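Long-range contacts in galactose mutarotase related enzyme (Lactobacillus acidophilus, PDB 3DCD), which is of uncertain biological role but may bind carbohydrate and interconvert sugar anomers: residues V170-K175 against A204-L209; A177-N182 against G257-D262. All coordinates share one frame; numbering follows the deposited sequence.

Contact 1. Residues V170-K175 against A204-L209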
loop_
_atom_site.group_PDB
_atom_site.type_symbol
_atom_site.label_atom_id
_atom_site.label_comp_id
_atom_site.label_asym_id
_atom_site.label_seq_id
_atom_site.Cartn_x
_atom_site.Cartn_y
_atom_site.Cartn_z
ATOM N N VAL A 170 -8.579 -16.011 5.551
ATOM C CA VAL A 170 -8.991 -16.393 4.200
ATOM C C VAL A 170 -8.076 -15.700 3.198
ATOM O O VAL A 170 -7.892 -14.480 3.273
ATOM C CB VAL A 170 -10.454 -16.005 3.922
ATOM C CG1 VAL A 170 -10.848 -16.365 2.490
ATOM C CG2 VAL A 170 -11.390 -16.703 4.921
ATOM N N ARG A 171 -7.474 -16.479 2.299
ATOM C CA ARG A 171 -6.724 -15.910 1.170
ATOM C C ARG A 171 -7.639 -15.828 -0.039
ATOM O O ARG A 171 -8.380 -16.780 -0.326
ATOM C CB ARG A 171 -5.527 -16.798 0.796
ATOM C CG ARG A 171 -4.677 -16.229 -0.358
ATOM C CD ARG A 171 -3.740 -17.279 -0.925
ATOM N NE ARG A 171 -3.281 -16.917 -2.274
ATOM C CZ ARG A 171 -2.343 -17.588 -2.930
ATOM N NH1 ARG A 171 -1.777 -18.651 -2.366
ATOM N NH2 ARG A 171 -1.965 -17.200 -4.134
ATOM N N ILE A 172 -7.569 -14.712 -0.762
ATOM C CA ILE A 172 -8.284 -14.572 -2.023
ATOM C C ILE A 172 -7.285 -14.676 -3.161
ATOM O O ILE A 172 -6.505 -13.736 -3.371
ATOM C CB ILE A 172 -9.023 -13.223 -2.136
ATOM C CG1 ILE A 172 -9.845 -12.938 -0.859
ATOM C CG2 ILE A 172 -9.910 -13.193 -3.434
ATOM C CD1 ILE A 172 -10.439 -11.520 -0.789
ATOM N N PRO A 173 -7.301 -15.794 -3.910
ATOM C CA PRO A 173 -6.274 -15.903 -4.940
ATOM C C PRO A 173 -6.577 -15.010 -6.137
ATOM O O PRO A 173 -7.750 -14.718 -6.420
ATOM C CB PRO A 173 -6.311 -17.391 -5.351
ATOM C CG PRO A 173 -7.385 -18.025 -4.579
ATOM C CD PRO A 173 -8.198 -16.960 -3.893
ATOM N N LEU A 174 -5.524 -14.576 -6.829
ATOM C CA LEU A 174 -5.689 -13.801 -8.059
ATOM C C LEU A 174 -5.526 -14.699 -9.270
ATOM O O LEU A 174 -4.657 -15.564 -9.283
ATOM C CB LEU A 174 -4.659 -12.668 -8.137
ATOM C CG LEU A 174 -4.880 -11.393 -7.331
ATOM C CD1 LEU A 174 -3.571 -10.642 -7.167
ATOM C CD2 LEU A 174 -5.920 -10.504 -7.991
ATOM N N LYS A 175 -6.375 -14.503 -10.278
ATOM C CA LYS A 175 -6.249 -15.194 -11.565
ATOM C C LYS A 175 -6.526 -14.146 -12.649
ATOM O O LYS A 175 -7.602 -13.544 -12.685
ATOM C CB LYS A 175 -7.230 -16.373 -11.644
ATOM C CG LYS A 175 -6.874 -17.459 -12.676
ATOM C CD LYS A 175 -7.934 -18.578 -12.723
ATOM C CE LYS A 175 -7.565 -19.784 -11.822
ATOM N NZ LYS A 175 -8.715 -20.745 -11.542
ATOM N N ALA A 204 -0.026 -11.528 -6.179
ATOM C CA ALA A 204 -0.112 -11.110 -4.774
ATOM C C ALA A 204 -0.852 -12.113 -3.902
ATOM O O ALA A 204 -1.815 -12.736 -4.353
ATOM C CB ALA A 204 -0.800 -9.741 -4.673
ATOM N N LEU A 205 -0.387 -12.273 -2.667
ATOM C CA LEU A 205 -1.105 -13.042 -1.657
ATOM C C LEU A 205 -2.063 -12.051 -0.986
ATOM O O LEU A 205 -1.622 -11.047 -0.441
ATOM C CB LEU A 205 -0.111 -13.630 -0.645
ATOM C CG LEU A 205 1.052 -14.431 -1.241
ATOM C CD1 LEU A 205 2.072 -14.849 -0.150
ATOM C CD2 LEU A 205 0.522 -15.649 -1.990
ATOM N N ILE A 206 -3.370 -12.324 -1.045
ATOM C CA ILE A 206 -4.359 -11.385 -0.532
ATOM C C ILE A 206 -5.084 -12.012 0.628
ATOM O O ILE A 206 -5.696 -13.070 0.453
ATOM C CB ILE A 206 -5.405 -10.967 -1.627
ATOM C CG1 ILE A 206 -4.698 -10.328 -2.830
ATOM C CG2 ILE A 206 -6.465 -10.020 -1.025
ATOM C CD1 ILE A 206 -5.610 -10.064 -4.046
ATOM N N TYR A 207 -5.013 -11.359 1.796
ATOM C CA TYR A 207 -5.638 -11.885 3.011
ATOM C C TYR A 207 -6.764 -10.991 3.504
ATOM O O TYR A 207 -6.636 -9.768 3.544
ATOM C CB TYR A 207 -4.596 -12.132 4.116
ATOM C CG TYR A 207 -3.491 -13.078 3.679
ATOM C CD1 TYR A 207 -3.722 -14.446 3.562
ATOM C CD2 TYR A 207 -2.221 -12.586 3.342
ATOM C CE1 TYR A 207 -2.711 -15.306 3.144
ATOM C CE2 TYR A 207 -1.207 -13.435 2.919
ATOM C CZ TYR A 207 -1.453 -14.792 2.845
ATOM O OH TYR A 207 -0.447 -15.628 2.427
ATOM N N GLU A 208 -7.887 -11.629 3.830
ATOM C CA GLU A 208 -9.021 -10.963 4.430
ATOM C C GLU A 208 -8.673 -10.707 5.887
ATOM O O GLU A 208 -8.324 -11.641 6.610
ATOM C CB GLU A 208 -10.263 -11.857 4.315
ATOM C CG GLU A 208 -10.788 -11.961 2.860
ATOM C CD GLU A 208 -12.069 -12.771 2.730
ATOM O OE1 GLU A 208 -12.530 -13.363 3.743
ATOM O OE2 GLU A 208 -12.610 -12.817 1.604
ATOM N N LEU A 209 -8.756 -9.440 6.295
ATOM C CA LEU A 209 -8.459 -9.026 7.663
ATOM C C LEU A 209 -9.736 -8.712 8.435
ATOM O O LEU A 209 -10.751 -8.335 7.840
ATOM C CB LEU A 209 -7.554 -7.795 7.658
ATOM C CG LEU A 209 -6.185 -7.993 7.002
ATOM C CD1 LEU A 209 -5.370 -6.716 7.035
ATOM C CD2 LEU A 209 -5.423 -9.100 7.713
HETATM O O HOH W 1 -9.897 -13.956 7.208
HETATM O O HOH W 2 -3.893 -14.283 -3.039
HETATM O O HOH W 3 -2.640 -14.782 -6.117
#
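V170 O accepts the backbone N-H of E208 at 2.9 Å in an almost straight bond (175° at the hydrogen). It opens a short antiparallel beta bridge that joins strand 169-175 to strand 205-208 in this galactose mutarotase-like fold. The V170 side chain runs alongside that of E208, CB lying 3.4 Å from OE1, while the other carboxylate oxygen, OE2, forms a salt bridge with R184. R171 faces Y207 as a non-hydrogen-bonded pair, its CA 3.1 Å from I206 O in a CA-H...O contact. With CG anti to the backbone N (chi1 -178°) and the chain extended to NE, the R171 side chain runs on toward the L174 end until one guanidinium face rests over L205 CD2, the methyl standing 3.5 Å above the plane. I206 N and R171 NE both donate to water 2, which also lies close to I172 O and A204 O, bridging the two backbones just beyond the last direct bond. I172 N closes the bridge on I206 O at 2.8 Å, and its CD1 methyl meets the aliphatic CG of E208. Beyond P173 the backbones diverge, and water 3 links L174 N and R171 NH2 to A204 O. The L174 side chain, pointing at the other strand, crosses that of I206 at about a right angle: L174 CG is 3.6 Å from I206 CD1, and L174 CD1 reaches A204 CB at 3.8 Å.

Contact 2. Residues A177-N182 against G257-D262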
loop_
_atom_site.group_PDB
_atom_site.type_symbol
_atom_site.label_atom_id
_atom_site.label_comp_id
_atom_site.label_asym_id
_atom_site.label_seq_id
_atom_site.Cartn_x
_atom_site.Cartn_y
_atom_site.Cartn_z
ATOM N N ALA A 177 -5.432 -11.138 -12.866
ATOM C CA ALA A 177 -5.583 -9.848 -12.208
ATOM C C ALA A 177 -6.977 -9.572 -11.623
ATOM O O ALA A 177 -7.238 -8.463 -11.130
ATOM C CB ALA A 177 -5.103 -8.691 -13.131
ATOM N N SER A 178 -7.852 -10.589 -11.671
ATOM C CA SER A 178 -9.154 -10.529 -11.015
ATOM C C SER A 178 -9.188 -11.496 -9.846
ATOM O O SER A 178 -8.406 -12.461 -9.808
ATOM C CB SER A 178 -10.270 -10.872 -11.985
ATOM O OG SER A 178 -10.408 -9.826 -12.944
ATOM N N LEU A 179 -10.083 -11.243 -8.891
ATOM C CA LEU A 179 -10.263 -12.178 -7.754
ATOM C C LEU A 179 -10.902 -13.506 -8.196
ATOM O O LEU A 179 -12.034 -13.540 -8.711
ATOM C CB LEU A 179 -11.062 -11.541 -6.600
ATOM C CG LEU A 179 -10.716 -10.121 -6.104
ATOM C CD1 LEU A 179 -11.584 -9.749 -4.896
ATOM C CD2 LEU A 179 -9.237 -9.991 -5.737
ATOM N N ASP A 180 -10.165 -14.592 -7.990
ATOM C CA ASP A 180 -10.619 -15.942 -8.255
ATOM C C ASP A 180 -11.512 -16.350 -7.063
ATOM O O ASP A 180 -11.159 -17.195 -6.220
ATOM C CB ASP A 180 -9.393 -16.854 -8.438
ATOM C CG ASP A 180 -9.745 -18.261 -8.831
ATOM O OD1 ASP A 180 -10.868 -18.514 -9.316
ATOM O OD2 ASP A 180 -8.874 -19.130 -8.648
ATOM N N TRP A 181 -12.681 -15.720 -7.008
ATOM C CA TRP A 181 -13.503 -15.713 -5.812
ATOM C C TRP A 181 -13.793 -17.105 -5.258
ATOM O O TRP A 181 -13.685 -17.330 -4.049
ATOM C CB TRP A 181 -14.812 -14.943 -6.040
ATOM C CG TRP A 181 -15.504 -14.712 -4.733
ATOM C CD1 TRP A 181 -16.527 -15.445 -4.209
ATOM C CD2 TRP A 181 -15.164 -13.724 -3.751
ATOM N NE1 TRP A 181 -16.852 -14.971 -2.953
ATOM C CE2 TRP A 181 -16.041 -13.901 -2.661
ATOM C CE3 TRP A 181 -14.213 -12.691 -3.697
ATOM C CZ2 TRP A 181 -16.000 -13.083 -1.529
ATOM C CZ3 TRP A 181 -14.173 -11.882 -2.574
ATOM C CH2 TRP A 181 -15.059 -12.088 -1.500
ATOM N N ASN A 182 -14.137 -18.040 -6.131
ATOM C CA ASN A 182 -14.575 -19.356 -5.645
ATOM C C ASN A 182 -13.471 -20.225 -5.077
ATOM O O ASN A 182 -13.738 -21.292 -4.512
ATOM C CB ASN A 182 -15.375 -20.107 -6.710
ATOM C CG ASN A 182 -16.809 -19.586 -6.837
ATOM O OD1 ASN A 182 -17.426 -19.691 -7.911
ATOM N ND2 ASN A 182 -17.353 -19.035 -5.747
ATOM N N GLY A 257 -10.075 -1.423 -0.280
ATOM C CA GLY A 257 -10.534 -1.525 -1.663
ATOM C C GLY A 257 -9.896 -2.775 -2.218
ATOM O O GLY A 257 -8.975 -3.299 -1.615
ATOM N N ILE A 258 -10.375 -3.260 -3.365
ATOM C CA ILE A 258 -9.807 -4.479 -3.927
ATOM C C ILE A 258 -10.076 -4.590 -5.424
ATOM O O ILE A 258 -10.981 -3.935 -5.959
ATOM C CB ILE A 258 -10.311 -5.727 -3.131
ATOM C CG1 ILE A 258 -9.460 -6.980 -3.404
ATOM C CG2 ILE A 258 -11.806 -5.962 -3.310
ATOM C CD1 ILE A 258 -9.686 -8.092 -2.339
ATOM N N ALA A 259 -9.273 -5.401 -6.107
ATOM C CA ALA A 259 -9.456 -5.641 -7.535
ATOM C C ALA A 259 -10.872 -6.161 -7.843
ATOM O O ALA A 259 -11.540 -6.718 -6.966
ATOM C CB ALA A 259 -8.442 -6.652 -7.994
ATOM N N ASP A 260 -11.305 -6.015 -9.095
ATOM C CA ASP A 260 -12.535 -6.662 -9.571
ATOM C C ASP A 260 -12.511 -8.172 -9.285
ATOM O O ASP A 260 -11.475 -8.825 -9.408
ATOM C CB ASP A 260 -12.709 -6.471 -11.091
ATOM C CG ASP A 260 -13.580 -5.261 -11.462
ATOM O OD1 ASP A 260 -14.074 -4.528 -10.573
ATOM O OD2 ASP A 260 -13.778 -5.051 -12.679
ATOM N N ARG A 261 -13.661 -8.706 -8.889
ATOM C CA ARG A 261 -13.889 -10.140 -8.890
ATOM C C ARG A 261 -13.989 -10.655 -10.302
ATOM O O ARG A 261 -14.383 -9.908 -11.218
ATOM C CB ARG A 261 -15.191 -10.449 -8.163
ATOM C CG ARG A 261 -15.032 -10.259 -6.670
ATOM C CD ARG A 261 -16.353 -10.160 -5.976
ATOM N NE ARG A 261 -17.150 -11.372 -6.103
ATOM C CZ ARG A 261 -18.002 -11.786 -5.163
ATOM N NH1 ARG A 261 -18.145 -11.091 -4.034
ATOM N NH2 ARG A 261 -18.695 -12.897 -5.351
ATOM N N ASP A 262 -13.675 -11.937 -10.478
ATOM C CA ASP A 262 -13.771 -12.551 -11.793
ATOM C C ASP A 262 -15.164 -12.364 -12.406
ATOM O O ASP A 262 -15.290 -12.208 -13.621
ATOM C CB ASP A 262 -13.336 -14.031 -11.793
ATOM C CG ASP A 262 -14.025 -14.892 -10.714
ATOM O OD1 ASP A 262 -14.867 -14.401 -9.911
ATOM O OD2 ASP A 262 -13.702 -16.107 -10.680
HETATM O O HOH W 4 -11.343 -16.595 -11.784
HETATM O O HOH W 5 -14.077 -17.946 -8.916
#
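L179 O is gripped by two backbone amides: D262 N donates across the contact at 2.9 Å, and W181 N adds a weak bond from within the inverse gamma turn centred on D180. Together with L179 N, which donates to D260 O at 2.8 Å and in the carbonyl plane, this forms a single bridge between L179 and R261 with the hydrogen-bonding pattern of a parallel beta pair. It ties the edge strand 178-179 to the loop after strand 249-256 in the mutarotase-like beta fold. The L179 side chain packs against I258 and A259, its CD1 meeting I258 CD1 at 3.6 Å and its CD2 approaching A259 CB; I206 also touches it.

Further along, R261 lays its guanidinium flat on one face of the W181 indole, the planes only 7° apart and CZ 3.7 Å above the centroid of the five-membered ring. A bend at chi3 (63°) folds the arginine back over the indole, so that NH2 sits by CD1 and the methylene CG comes near CE3. Y272 makes a second cation-pi contact with R261 and meets W181 edge to face. Replacing W181 by an alanine removes the indole, and the R261 guanidinium would probably lose one of its two aromatic partners and be less firmly fixed in rotation. D180 OD2 accepts a hydrogen bond from N183 ND2. The carboxylates of D180 and D262 come within 4.0 Å (OD1 to OD2), a proximity probably eased by waters 4 and 5, each of which donates to both D180 OD1 and D262 OD2, lying 2.6 Å from the latter.

Overall arrangement
Contacts 1 and 2 lie on the same side of the chain's centre, their own centres about 9 Å apart, and share the hairpin in which strand 169-175 is followed by its sheet neighbour, 178-179. P173 O and D180 N, 2.9 Å apart, probably form a hydrogen bond across this hairpin, while K175 and D180 make a weak, long ion pair. The two contacts also share an apolar layer: I172 CG2 meets L179 CB at 3.8 Å, and I172 CD1 meets I258 CD1 at 3.8 Å. Contact 1 thus fastens one arm of the hairpin to strand 205-208, whereas contact 2 fastens the other to the 257-262 loop.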